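Local atomic coordinates of toxin coregulated pilin (Vibrio cholerae, PDB entry 3HRV), a protein that forms the major subunit of the toxin-coregulated pilus, a type IV pilus essential for bacterial aggregation and colonization of the host small intestine. Residues T115-V120 and A165-T170; S146-A151 and I157-P162. All blocks are in the same frame, centred on the assembly; numbering follows the deposited sequence.

Both contacts lie in the later part of the pilin globular domain, their centres about 12 Å apart. Interaction 1 joins the end of helix 110-120 to 165-170; the chain between these segments contains both halves of interaction 2, where 146-151 lies against the edge strand and the turn after it. Segment 165-170 is half of interaction 1 and also touches both segments of interaction 2. A165 N lies 2.7 Å from A148 O, a probable hydrogen bond, and N166 OD1 accepts a hydrogen bond from S159 N at 2.9 Å. The backbone of L167 also bonds with that of I157, which anchors the segment near the sheet edge while its leucines meet the helix.

Interaction 1: residues T115-V120 and A165-T170; sequences TLVTSV and ANLNLT
V117 overlaps the end of L167: its CG1 methyl meets the CD2 methyl of L167 at 3.7 Å, the two branches passing at a slant. CG1 stands anti to the backbone N of V117 (chi1 171°), which sends this branch off the helix flank to the incoming leucine. V117 is buried and also touches V187 of strand 185-191; a short, branched, rigid side chain suits a place between sheet and loop. L167, one carbon longer, spans the gap from a chain segment with no regular structure.

One residue further along the helix, T118 presents its methyl rather than its hydroxyl. OG1 sits between the backbone N and the carbonyl carbon (chi1 60°) and hydrogen-bonds K114 O in the preceding turn, while CG2 meets CD2 of L169 at 3.9 Å. Threonine fits here because one branch bonds within its own helix and the other packs against the leucine. Around this point the backbones stay well apart, with the CA atoms of T118 and L169 separated by 8.3 Å.

L167 and L169 alternate with N168, whose backbone N bonds H174 ND1 in helix 172-177. Both segments fall between the two cysteines, C113 and C179, whose disulfide (by similarity) would delimit the D-region of a type IV pilin, and T118 also touches L178. Across the contact itself the chemistry is methyl against methyl, burying 132 Å² in all; such a contact offers little directional restraint, and the hydrogen bonds that fix each segment lie elsewhere.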
loop_
_atom_site.group_PDB
_atom_site.type_symbol
_atom_site.label_atom_id
_atom_site.label_comp_id
_atom_site.label_asym_id
_atom_site.label_seq_id
_atom_site.Cartn_x
_atom_site.Cartn_y
_atom_site.Cartn_z
ATOM N N THR A 115 13.020 -1.368 -3.251
ATOM C CA THR A 115 13.411 -0.058 -2.765
ATOM C C THR A 115 12.260 0.704 -2.121
ATOM O O THR A 115 12.423 1.302 -1.058
ATOM C CB THR A 115 13.999 0.772 -3.912
ATOM O OG1 THR A 115 15.152 0.099 -4.434
ATOM C CG2 THR A 115 14.405 2.154 -3.421
ATOM N N LEU A 116 11.096 0.678 -2.758
ATOM C CA LEU A 116 9.943 1.387 -2.223
ATOM C C LEU A 116 9.481 0.802 -0.892
ATOM O O LEU A 116 9.255 1.530 0.073
ATOM C CB LEU A 116 8.791 1.360 -3.230
ATOM C CG LEU A 116 7.546 2.133 -2.788
ATOM C CD1 LEU A 116 7.889 3.609 -2.644
ATOM C CD2 LEU A 116 6.440 1.943 -3.804
ATOM N N VAL A 117 9.334 -0.515 -0.840
ATOM C CA VAL A 117 8.895 -1.165 0.387
ATOM C C VAL A 117 9.809 -0.843 1.564
ATOM O O VAL A 117 9.337 -0.549 2.662
ATOM C CB VAL A 117 8.828 -2.697 0.210
ATOM C CG1 VAL A 117 8.591 -3.374 1.555
ATOM C CG2 VAL A 117 7.711 -3.054 -0.752
ATOM N N THR A 118 11.117 -0.890 1.339
ATOM C CA THR A 118 12.057 -0.628 2.423
ATOM C C THR A 118 12.269 0.851 2.730
ATOM O O THR A 118 12.827 1.194 3.771
ATOM C CB THR A 118 13.426 -1.294 2.148
ATOM O OG1 THR A 118 13.977 -0.782 0.933
ATOM C CG2 THR A 118 13.267 -2.803 2.022
ATOM N N SER A 119 11.816 1.727 1.841
ATOM C CA SER A 119 11.982 3.156 2.068
ATOM C C SER A 119 10.769 3.807 2.730
ATOM O O SER A 119 10.906 4.824 3.410
ATOM C CB SER A 119 12.296 3.872 0.750
ATOM O OG SER A 119 12.031 5.258 0.843
ATOM N N VAL A 120 9.586 3.228 2.547
ATOM C CA VAL A 120 8.378 3.804 3.136
ATOM C C VAL A 120 7.619 2.831 4.035
ATOM O O VAL A 120 6.650 3.209 4.693
ATOM C CB VAL A 120 7.407 4.307 2.039
ATOM C CG1 VAL A 120 8.128 5.264 1.104
ATOM C CG2 VAL A 120 6.832 3.135 1.265
ATOM N N ALA A 165 5.002 -12.726 10.894
ATOM C CA ALA A 165 6.451 -12.593 10.787
ATOM C C ALA A 165 6.668 -11.411 9.849
ATOM O O ALA A 165 6.768 -11.579 8.635
ATOM C CB ALA A 165 7.053 -13.861 10.202
ATOM N N ASN A 166 6.728 -10.216 10.426
ATOM C CA ASN A 166 6.894 -8.996 9.647
ATOM C C ASN A 166 8.280 -8.788 9.060
ATOM O O ASN A 166 9.282 -9.244 9.611
ATOM C CB ASN A 166 6.506 -7.779 10.488
ATOM C CG ASN A 166 5.045 -7.802 10.897
ATOM O OD1 ASN A 166 4.185 -8.226 10.125
ATOM N ND2 ASN A 166 4.757 -7.336 12.106
ATOM N N LEU A 167 8.314 -8.085 7.932
ATOM C CA LEU A 167 9.555 -7.787 7.236
ATOM C C LEU A 167 10.616 -7.281 8.205
ATOM O O LEU A 167 10.424 -6.279 8.895
ATOM C CB LEU A 167 9.307 -6.740 6.145
ATOM C CG LEU A 167 10.529 -6.290 5.337
ATOM C CD1 LEU A 167 11.104 -7.472 4.566
ATOM C CD2 LEU A 167 10.127 -5.169 4.385
ATOM N N ASN A 168 11.738 -7.992 8.250
ATOM C CA ASN A 168 12.852 -7.643 9.123
ATOM C C ASN A 168 14.118 -7.599 8.280
ATOM O O ASN A 168 14.588 -8.625 7.800
ATOM C CB ASN A 168 12.990 -8.686 10.233
ATOM C CG ASN A 168 14.000 -8.282 11.288
ATOM O OD1 ASN A 168 13.683 -8.218 12.476
ATOM N ND2 ASN A 168 15.227 -8.015 10.858
ATOM N N LEU A 169 14.670 -6.404 8.107
ATOM C CA LEU A 169 15.862 -6.240 7.287
ATOM C C LEU A 169 17.127 -6.916 7.817
ATOM O O LEU A 169 18.135 -6.983 7.112
ATOM C CB LEU A 169 16.119 -4.751 7.047
ATOM C CG LEU A 169 14.939 -3.981 6.438
ATOM C CD1 LEU A 169 15.370 -2.556 6.124
ATOM C CD2 LEU A 169 14.455 -4.676 5.174
ATOM N N THR A 170 17.090 -7.420 9.048
ATOM C CA THR A 170 18.264 -8.095 9.593
ATOM C C THR A 170 18.209 -9.567 9.204
ATOM O O THR A 170 19.162 -10.317 9.415
ATOM C CB THR A 170 18.341 -7.982 11.130
ATOM O OG1 THR A 170 17.262 -8.709 11.725
ATOM C CG2 THR A 170 18.265 -6.530 11.557
#

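Interaction 2: residues S146-A151 and I157-P162; sequences SVADAA and IKSIAP
S159 reaches over to S146 and donates its hydroxyl to the backbone carbonyl, with OG 2.7 Å from S146 O. The approach is nearly in line with the carbonyl bond, the C=O...OG angle being 163°. With chi1 at 85°, OG stands between its own backbone N and carbonyl carbon, which turns it toward the 146-151 segment. Beside it, the CB of A161 rests against the same carbonyl oxygen at 3.5 Å, and the CG2 branch of V147 lies 4.2 Å from A161 CB.

Further along, A148 sets its single methyl onto the peptide linking I157 to K158: CB is 3.3 Å from K158 N and only slightly further from I157 C. Alanine suits so close a fit, where the side chain presses on backbone. A150 packs instead against the root of the I157 side chain, its CB 4.1 Å from I157 CB and 3.7 Å from I157 O, while the far end of I157 leads away to I127 and V129 of strand 126-131.

I157 and K158 both face I127, a classic beta bulge at the end of strand 155-158, itself an outermost strand of the five-stranded antiparallel sheet of this pilin. Beyond the bulge the chain becomes loop and turns, and A161 N makes a weak bond of 3.3 Å back to S159 OG.

The second shell ties these pieces down. S164 OG hydrogen-bonds both A148 N and S159 OG, linking the two segments a second time. The long, extended side chain of K158 carries NZ away from 146-151 to the carbonyls of G121 and F124, while S146 OG bonds D142 N.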
loop_
_atom_site.group_PDB
_atom_site.type_symbol
_atom_site.label_atom_id
_atom_site.label_comp_id
_atom_site.label_asym_id
_atom_site.label_seq_id
_atom_site.Cartn_x
_atom_site.Cartn_y
_atom_site.Cartn_z
ATOM N N SER A 146 -4.917 -11.075 8.609
ATOM C CA SER A 146 -4.001 -11.650 7.626
ATOM C C SER A 146 -2.617 -11.718 8.262
ATOM O O SER A 146 -2.013 -10.690 8.565
ATOM C CB SER A 146 -3.945 -10.797 6.352
ATOM O OG SER A 146 -5.112 -10.967 5.566
ATOM N N VAL A 147 -2.121 -12.936 8.470
ATOM C CA VAL A 147 -0.815 -13.134 9.085
ATOM C C VAL A 147 0.317 -12.949 8.083
ATOM O O VAL A 147 0.351 -13.593 7.035
ATOM C CB VAL A 147 -0.709 -14.538 9.712
ATOM C CG1 VAL A 147 0.674 -14.741 10.313
ATOM C CG2 VAL A 147 -1.779 -14.701 10.781
ATOM N N ALA A 148 1.248 -12.064 8.420
ATOM C CA ALA A 148 2.380 -11.777 7.552
ATOM C C ALA A 148 3.458 -12.853 7.597
ATOM O O ALA A 148 3.695 -13.472 8.636
ATOM C CB ALA A 148 2.986 -10.437 7.928
ATOM N N ASP A 149 4.098 -13.067 6.452
ATOM C CA ASP A 149 5.186 -14.029 6.334
ATOM C C ASP A 149 6.183 -13.434 5.347
ATOM O O ASP A 149 6.227 -13.813 4.176
ATOM C CB ASP A 149 4.686 -15.376 5.812
ATOM C CG ASP A 149 5.720 -16.479 5.977
ATOM O OD1 ASP A 149 6.908 -16.150 6.184
ATOM O OD2 ASP A 149 5.350 -17.669 5.894
ATOM N N ALA A 150 6.974 -12.485 5.835
ATOM C CA ALA A 150 7.962 -11.807 5.008
ATOM C C ALA A 150 8.991 -12.756 4.406
ATOM O O ALA A 150 9.671 -12.408 3.444
ATOM C CB ALA A 150 8.661 -10.728 5.822
ATOM N N ALA A 151 9.106 -13.956 4.963
ATOM C CA ALA A 151 10.067 -14.925 4.447
ATOM C C ALA A 151 9.724 -15.320 3.013
ATOM O O ALA A 151 10.600 -15.722 2.247
ATOM C CB ALA A 151 10.101 -16.159 5.340
ATOM N N ILE A 157 3.330 -9.125 3.921
ATOM C CA ILE A 157 4.646 -9.277 4.533
ATOM C C ILE A 157 4.785 -8.420 5.785
ATOM O O ILE A 157 5.853 -8.352 6.387
ATOM C CB ILE A 157 5.781 -8.931 3.537
ATOM C CG1 ILE A 157 5.668 -7.477 3.083
ATOM C CG2 ILE A 157 5.722 -9.877 2.344
ATOM C CD1 ILE A 157 6.830 -7.028 2.198
ATOM N N LYS A 158 3.695 -7.762 6.165
ATOM C CA LYS A 158 3.669 -6.938 7.369
ATOM C C LYS A 158 2.217 -6.675 7.751
ATOM O O LYS A 158 1.415 -6.273 6.912
ATOM C CB LYS A 158 4.393 -5.600 7.146
ATOM C CG LYS A 158 4.541 -4.769 8.419
ATOM C CD LYS A 158 5.194 -3.414 8.160
ATOM C CE LYS A 158 5.235 -2.576 9.433
ATOM N NZ LYS A 158 5.865 -1.239 9.220
ATOM N N SER A 159 1.879 -6.925 9.014
ATOM C CA SER A 159 0.521 -6.697 9.508
ATOM C C SER A 159 0.547 -6.738 11.031
ATOM O O SER A 159 1.530 -7.181 11.628
ATOM C CB SER A 159 -0.439 -7.766 8.987
ATOM O OG SER A 159 -0.411 -8.922 9.807
ATOM N N ILE A 160 -0.531 -6.281 11.659
ATOM C CA ILE A 160 -0.602 -6.271 13.114
ATOM C C ILE A 160 -1.043 -7.611 13.692
ATOM O O ILE A 160 -1.115 -7.768 14.914
ATOM C CB ILE A 160 -1.564 -5.178 13.631
ATOM C CG1 ILE A 160 -2.992 -5.453 13.149
ATOM C CG2 ILE A 160 -1.098 -3.807 13.154
ATOM C CD1 ILE A 160 -4.037 -4.578 13.811
ATOM N N ALA A 161 -1.398 -8.586 12.968
ATOM C CA ALA A 161 -1.871 -9.923 13.320
ATOM C C ALA A 161 -0.866 -10.617 14.241
ATOM O O ALA A 161 0.336 -10.616 13.978
ATOM C CB ALA A 161 -2.089 -10.748 12.064
ATOM N N PRO A 162 -1.357 -10.813 15.596
ATOM C CA PRO A 162 -0.760 -12.039 16.136
ATOM C C PRO A 162 -0.472 -13.202 14.989
ATOM O O PRO A 162 -1.586 -13.887 14.594
ATOM C CB PRO A 162 -1.973 -12.811 16.636
ATOM C CG PRO A 162 -2.849 -11.722 17.139
ATOM C CD PRO A 162 -2.759 -10.684 16.037
#